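PDB 4CVU: beta-mannosidase from Trichoderma harzianum, which probably hydrolyses terminal beta-linked mannose residues from mannose-containing oligosaccharides and glycans, as a family 2 glycoside hydrolase. Local coordinates for residues G386-P391 against M418-S423; G347-L352 against H477-A482. One frame throughout, in Å; residues are numbered along the deposited sequence.

Contact 1. Residues G386-P391 against M418-S423; sequences GANLIP and MLRVWS
Asn388 and Arg420 meet on the same face of two parallel strands, where the amide oxygen OD1 lies beside the aliphatic shank of the arginine and accepts a hydrogen bond from NH1 at 2.8 Å. The two flat groups stand almost perpendicular, 87° apart, and the bond is bent (134° at the hydrogen). Arg420 reaches past OD1 because its CG points away from the backbone N (chi1 164°) and its chain stays extended to NE; OD1 approaches its CD to 3.2 Å. The guanidinium also forms salt bridges to Glu446 through NE and Glu594 through NH1, while Asn388 ND2 donates to the carbonyls of Asn593 and Tyr705. A leucine in place of Arg420 would probably leave both carboxylates without this cationic mate and Asn388 OD1 without its NH1 donor.

Leu389 N donates to Arg420 O at 2.9 Å, and the Trp422 N to Leu389 O bond carries the ladder just past strand 418-421. On the other face, Leu389 CD2 lies 4.4 Å from Leu419 CD1. Strand 380-389, helix 401-413 and strand 418-421 form a beta-alpha-beta unit of the (beta/alpha)8 barrel; Leu419 packs on Phe408 and Val411 of that helix, and strands 702-705 and 442-446 flank the pair.

Contact 2. Residues G347-L352 against H477-A482; sequences GFRTIL and HHASLA. With CD (cadmium ion), chain S.
Ile351 lies against the start of strand 481-485, its CG1 4.1 Å from Ala482 CB and its CG2 3.6 Å from Leu481 O. CG1 is anti to the backbone N (chi1 -175°), which directs this branch at Ala482 while CG2 faces the preceding carbonyl. Earlier in the same segment, Gly347 CA rests 4.0 Å from Ala479 CB. Between these points Arg349 bends at chi2 and chi3 to bring NH1 near two carbonyls, Ala479 O at 2.9 Å and Leu481 O at 3.2 Å, the latter at the guanidinium edge. Both bonds are weak, each bent to 124° at the hydrogen, and doubtful because Arg349 was modelled in two conformers.

The carbonyls are presented by a type I beta turn from His478 to Leu481, through which the chain leaves helix 458-475 and enters a strand of the (beta/alpha)8 barrel; residues 347-350 lead from the antiparallel sheet that ends in strand 340-346 into strand 351-354.

Behind the turn, His477 NE2 binds a cadmium ion at 2.8 Å, in the plane of its ring, together with Asp430 and two waters. His477 CE1 sits 3.4 Å above the His478 ring, toward its rim. Arg345 O accepts from His477 ND1, and Asp437 pairs with His478 ND1, fixing the turns of the two rings.

In the fold
Both contacts are buried and reach the same mixed sheet, but the centre of contact 1 is about 2 Å, and that of contact 2 about 17 Å, from the centre of the chain. Along the sequence, contact 1 is nested inside the loop that contact 2 closes; their centres are 17 Å apart and they do not touch. Strand 442-446 links them, pairing with 418-421 on one side and 481-485 on the other. Contact 1 combines parallel-strand bonding with a charged network on one face and apolar packing on the other. Contact 2, where the preceding antiparallel sheet joins the barrel, has less buried surface, small apolar contacts, weak arginine-to-carbonyl bonds and a cadmium ion bound by one of its histidines.

Contact 1. Residues G386-P391 against M418-S423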
loop_
_atom_site.group_PDB
_atom_site.type_symbol
_atom_site.label_atom_id
_atom_site.label_comp_id
_atom_site.label_asym_id
_atom_site.label_seq_id
_atom_site.Cartn_x
_atom_site.Cartn_y
_atom_site.Cartn_z
ATOM N N GLY A 386 33.035 13.210 -0.984
ATOM C CA GLY A 386 31.592 13.275 -1.238
ATOM C C GLY A 386 31.083 12.047 -1.958
ATOM O O GLY A 386 31.466 10.903 -1.595
ATOM N N ALA A 387 30.185 12.285 -2.928
ATOM C CA ALA A 387 29.402 11.206 -3.586
ATOM C C ALA A 387 28.832 11.633 -4.939
ATOM O O ALA A 387 29.011 12.783 -5.342
ATOM C CB ALA A 387 28.279 10.716 -2.686
ATOM N N ASN A 388 28.159 10.702 -5.628
ATOM C CA ASN A 388 27.529 10.969 -6.926
ATOM C C ASN A 388 26.041 11.293 -6.734
ATOM O O ASN A 388 25.317 10.544 -6.128
ATOM C CB ASN A 388 27.665 9.777 -7.816
ATOM C CG ASN A 388 29.121 9.577 -8.287
ATOM O OD1 ASN A 388 29.475 9.945 -9.422
ATOM N ND2 ASN A 388 29.941 9.015 -7.452
ATOM N N LEU A 389 25.632 12.425 -7.227
ATOM C CA LEU A 389 24.238 12.873 -7.157
ATOM C C LEU A 389 23.525 12.413 -8.415
ATOM O O LEU A 389 23.916 12.768 -9.536
ATOM C CB LEU A 389 24.207 14.385 -7.076
ATOM C CG LEU A 389 22.798 14.995 -7.117
ATOM C CD1 LEU A 389 22.072 14.628 -5.845
ATOM C CD2 LEU A 389 22.913 16.497 -7.294
ATOM N N ILE A 390 22.468 11.636 -8.235
ATOM C CA ILE A 390 21.595 11.226 -9.325
ATOM C C ILE A 390 20.276 12.011 -9.186
ATOM O O ILE A 390 20.038 12.648 -8.154
ATOM C CB ILE A 390 21.338 9.709 -9.342
ATOM C CG1 ILE A 390 20.573 9.276 -8.100
ATOM C CG2 ILE A 390 22.661 8.936 -9.476
ATOM C CD1 ILE A 390 19.573 8.180 -8.354
ATOM N N PRO A 391 19.449 12.021 -10.224
ATOM C CA PRO A 391 18.194 12.794 -10.077
ATOM C C PRO A 391 17.386 12.293 -8.887
ATOM O O PRO A 391 17.158 11.097 -8.768
ATOM C CB PRO A 391 17.459 12.529 -11.381
ATOM C CG PRO A 391 18.540 12.139 -12.339
ATOM C CD PRO A 391 19.570 11.410 -11.562
ATOM N N MET A 418 32.168 18.056 -2.049
ATOM C CA MET A 418 31.921 17.883 -3.479
ATOM C C MET A 418 30.820 16.857 -3.734
ATOM O O MET A 418 30.698 15.871 -2.987
ATOM C CB MET A 418 33.223 17.410 -4.191
ATOM C CG MET A 418 33.120 17.334 -5.699
ATOM S SD MET A 418 34.700 16.840 -6.470
ATOM C CE MET A 418 35.514 18.407 -6.645
ATOM N N LEU A 419 29.999 17.147 -4.753
ATOM C CA LEU A 419 29.165 16.183 -5.431
ATOM C C LEU A 419 29.559 16.102 -6.892
ATOM O O LEU A 419 29.821 17.132 -7.556
ATOM C CB LEU A 419 27.651 16.529 -5.328
ATOM C CG LEU A 419 27.048 16.606 -3.940
ATOM C CD1 LEU A 419 25.659 17.240 -3.974
ATOM C CD2 LEU A 419 26.966 15.247 -3.302
ATOM N N ARG A 420 29.554 14.887 -7.436
ATOM C CA ARG A 420 29.584 14.715 -8.859
ATOM C C ARG A 420 28.177 14.632 -9.381
ATOM O O ARG A 420 27.464 13.695 -9.033
ATOM C CB ARG A 420 30.322 13.441 -9.253
ATOM C CG ARG A 420 30.044 13.044 -10.685
ATOM C CD ARG A 420 31.116 12.093 -11.170
ATOM N NE ARG A 420 30.837 11.598 -12.515
ATOM C CZ ARG A 420 30.605 10.333 -12.860
ATOM N NH1 ARG A 420 30.571 9.348 -11.973
ATOM N NH2 ARG A 420 30.399 10.046 -14.129
ATOM N N VAL A 421 27.795 15.595 -10.211
ATOM C CA VAL A 421 26.486 15.629 -10.826
ATOM C C VAL A 421 26.536 14.723 -12.066
ATOM O O VAL A 421 26.914 15.133 -13.158
ATOM C CB VAL A 421 26.020 17.059 -11.171
ATOM C CG1 VAL A 421 24.572 17.055 -11.636
ATOM C CG2 VAL A 421 26.158 17.959 -9.982
ATOM N N TRP A 422 26.122 13.482 -11.840
ATOM C CA TRP A 422 26.245 12.370 -12.744
ATOM C C TRP A 422 25.471 12.548 -14.046
ATOM O O TRP A 422 24.346 13.023 -14.034
ATOM C CB TRP A 422 25.732 11.115 -11.999
ATOM C CG TRP A 422 25.645 9.881 -12.865
ATOM C CD1 TRP A 422 26.677 9.026 -13.159
ATOM C CD2 TRP A 422 24.497 9.380 -13.539
ATOM N NE1 TRP A 422 26.221 8.000 -13.956
ATOM C CE2 TRP A 422 24.891 8.204 -14.217
ATOM C CE3 TRP A 422 23.169 9.820 -13.666
ATOM C CZ2 TRP A 422 24.004 7.460 -15.009
ATOM C CZ3 TRP A 422 22.288 9.079 -14.431
ATOM C CH2 TRP A 422 22.708 7.918 -15.103
ATOM N N SER A 423 26.069 12.154 -15.168
ATOM C CA SER A 423 25.335 12.119 -16.459
ATOM C C SER A 423 24.915 10.676 -16.740
ATOM O O SER A 423 25.729 9.773 -16.560
ATOM C CB SER A 423 26.201 12.684 -17.607
ATOM O OG SER A 423 27.456 11.978 -17.731
HETATM O O HOH W 1 22.610 13.513 -11.984
#

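Contact 2. Residues G347-L352 against H477-A482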
loop_
_atom_site.group_PDB
_atom_site.type_symbol
_atom_site.label_atom_id
_atom_site.label_comp_id
_atom_site.label_asym_id
_atom_site.label_seq_id
_atom_site.Cartn_x
_atom_site.Cartn_y
_atom_site.Cartn_z
ATOM N N GLY A 347 30.785 34.422 -7.593
ATOM C CA GLY A 347 31.909 34.342 -6.663
ATOM C C GLY A 347 33.232 34.577 -7.373
ATOM O O GLY A 347 33.357 34.338 -8.589
ATOM N N PHE A 348 34.208 35.065 -6.618
ATOM C CA PHE A 348 35.563 35.217 -7.089
ATOM C C PHE A 348 36.376 34.068 -6.560
ATOM O O PHE A 348 36.680 34.013 -5.376
ATOM C CB PHE A 348 36.158 36.562 -6.632
ATOM C CG PHE A 348 35.563 37.737 -7.325
ATOM C CD1 PHE A 348 34.383 38.301 -6.869
ATOM C CD2 PHE A 348 36.183 38.286 -8.449
ATOM C CE1 PHE A 348 33.834 39.399 -7.524
ATOM C CE2 PHE A 348 35.639 39.366 -9.107
ATOM C CZ PHE A 348 34.465 39.925 -8.644
ATOM N N ARG A 349 36.669 33.124 -7.452
ATOM C CA ARG A 349 37.571 32.024 -7.152
ATOM C C ARG A 349 38.036 31.334 -8.408
ATOM O O ARG A 349 37.447 31.488 -9.471
ATOM C CB ARG A 349 36.932 30.988 -6.194
ATOM C CG ARG A 349 35.497 30.586 -6.502
ATOM C CD ARG A 349 35.385 29.468 -7.519
ATOM N NE ARG A 349 35.312 30.004 -8.865
ATOM C CZ ARG A 349 34.677 29.421 -9.875
ATOM N NH1 ARG A 349 34.031 28.282 -9.700
ATOM N NH2 ARG A 349 34.685 30.004 -11.066
ATOM N N THR A 350 39.128 30.602 -8.273
ATOM C CA THR A 350 39.626 29.760 -9.343
ATOM C C THR A 350 39.401 28.327 -8.924
ATOM O O THR A 350 39.628 27.974 -7.754
ATOM C CB THR A 350 41.126 29.984 -9.643
ATOM O OG1 THR A 350 41.909 29.609 -8.519
ATOM C CG2 THR A 350 41.387 31.452 -10.035
ATOM N N ILE A 351 38.910 27.515 -9.848
ATOM C CA ILE A 351 38.828 26.083 -9.645
ATOM C C ILE A 351 39.420 25.360 -10.831
ATOM O O ILE A 351 38.954 25.512 -11.950
ATOM C CB ILE A 351 37.386 25.615 -9.334
ATOM C CG1 ILE A 351 37.351 24.095 -9.009
ATOM C CG2 ILE A 351 36.424 25.966 -10.465
ATOM C CD1 ILE A 351 37.981 23.728 -7.704
ATOM N N LEU A 352 40.495 24.615 -10.567
ATOM C CA LEU A 352 41.215 23.866 -11.566
ATOM C C LEU A 352 40.939 22.376 -11.429
ATOM O O LEU A 352 41.009 21.836 -10.304
ATOM C CB LEU A 352 42.715 24.069 -11.346
ATOM C CG LEU A 352 43.648 23.272 -12.281
ATOM C CD1 LEU A 352 43.531 23.769 -13.707
ATOM C CD2 LEU A 352 45.079 23.405 -11.790
ATOM N N HIS A 477 28.409 31.216 -14.289
ATOM C CA HIS A 477 28.590 32.182 -13.212
ATOM C C HIS A 477 28.498 31.625 -11.796
ATOM O O HIS A 477 28.714 32.363 -10.837
ATOM C CB HIS A 477 27.513 33.258 -13.330
ATOM C CG HIS A 477 26.160 32.788 -12.944
ATOM N ND1 HIS A 477 25.645 32.981 -11.677
ATOM C CD2 HIS A 477 25.213 32.114 -13.636
ATOM C CE1 HIS A 477 24.431 32.467 -11.614
ATOM N NE2 HIS A 477 24.151 31.933 -12.783
ATOM N N HIS A 478 28.089 30.354 -11.668
ATOM C CA HIS A 478 27.951 29.724 -10.361
ATOM C C HIS A 478 29.290 29.385 -9.764
ATOM O O HIS A 478 30.054 28.623 -10.366
ATOM C CB HIS A 478 27.106 28.456 -10.484
ATOM C CG HIS A 478 25.658 28.735 -10.684
ATOM N ND1 HIS A 478 24.878 29.284 -9.693
ATOM C CD2 HIS A 478 24.855 28.577 -11.755
ATOM C CE1 HIS A 478 23.641 29.408 -10.129
ATOM N NE2 HIS A 478 23.604 29.021 -11.387
ATOM N N ALA A 479 29.575 29.919 -8.570
ATOM C CA ALA A 479 30.856 29.602 -7.895
ATOM C C ALA A 479 31.031 28.115 -7.560
ATOM O O ALA A 479 32.159 27.609 -7.527
ATOM C CB ALA A 479 31.024 30.435 -6.651
ATOM N N SER A 480 29.911 27.410 -7.358
ATOM C CA SER A 480 29.958 25.963 -7.052
ATOM C C SER A 480 30.423 25.097 -8.243
ATOM O O SER A 480 30.911 23.990 -8.050
ATOM C CB SER A 480 28.581 25.513 -6.604
ATOM O OG SER A 480 27.770 25.367 -7.739
ATOM N N LEU A 481 30.272 25.591 -9.464
ATOM C CA LEU A 481 30.589 24.819 -10.654
ATOM C C LEU A 481 32.076 24.556 -10.653
ATOM O O LEU A 481 32.866 25.473 -10.538
ATOM C CB LEU A 481 30.175 25.568 -11.926
ATOM C CG LEU A 481 30.587 24.935 -13.265
ATOM C CD1 LEU A 481 29.959 23.557 -13.430
ATOM C CD2 LEU A 481 30.225 25.838 -14.459
ATOM N N ALA A 482 32.465 23.297 -10.776
ATOM C CA ALA A 482 33.857 22.935 -10.548
ATOM C C ALA A 482 34.591 22.382 -11.765
ATOM O O ALA A 482 35.832 22.356 -11.799
ATOM C CB ALA A 482 33.906 21.958 -9.400
HETATM CD CD CD S . 21.575 31.124 -13.441
HETATM O O HOH W 2 31.516 33.007 -10.512
HETATM O O HOH W 3 37.763 23.606 -13.507
HETATM O O HOH W 4 21.913 28.765 -14.007
HETATM O O HOH W 5 19.629 32.938 -13.170
#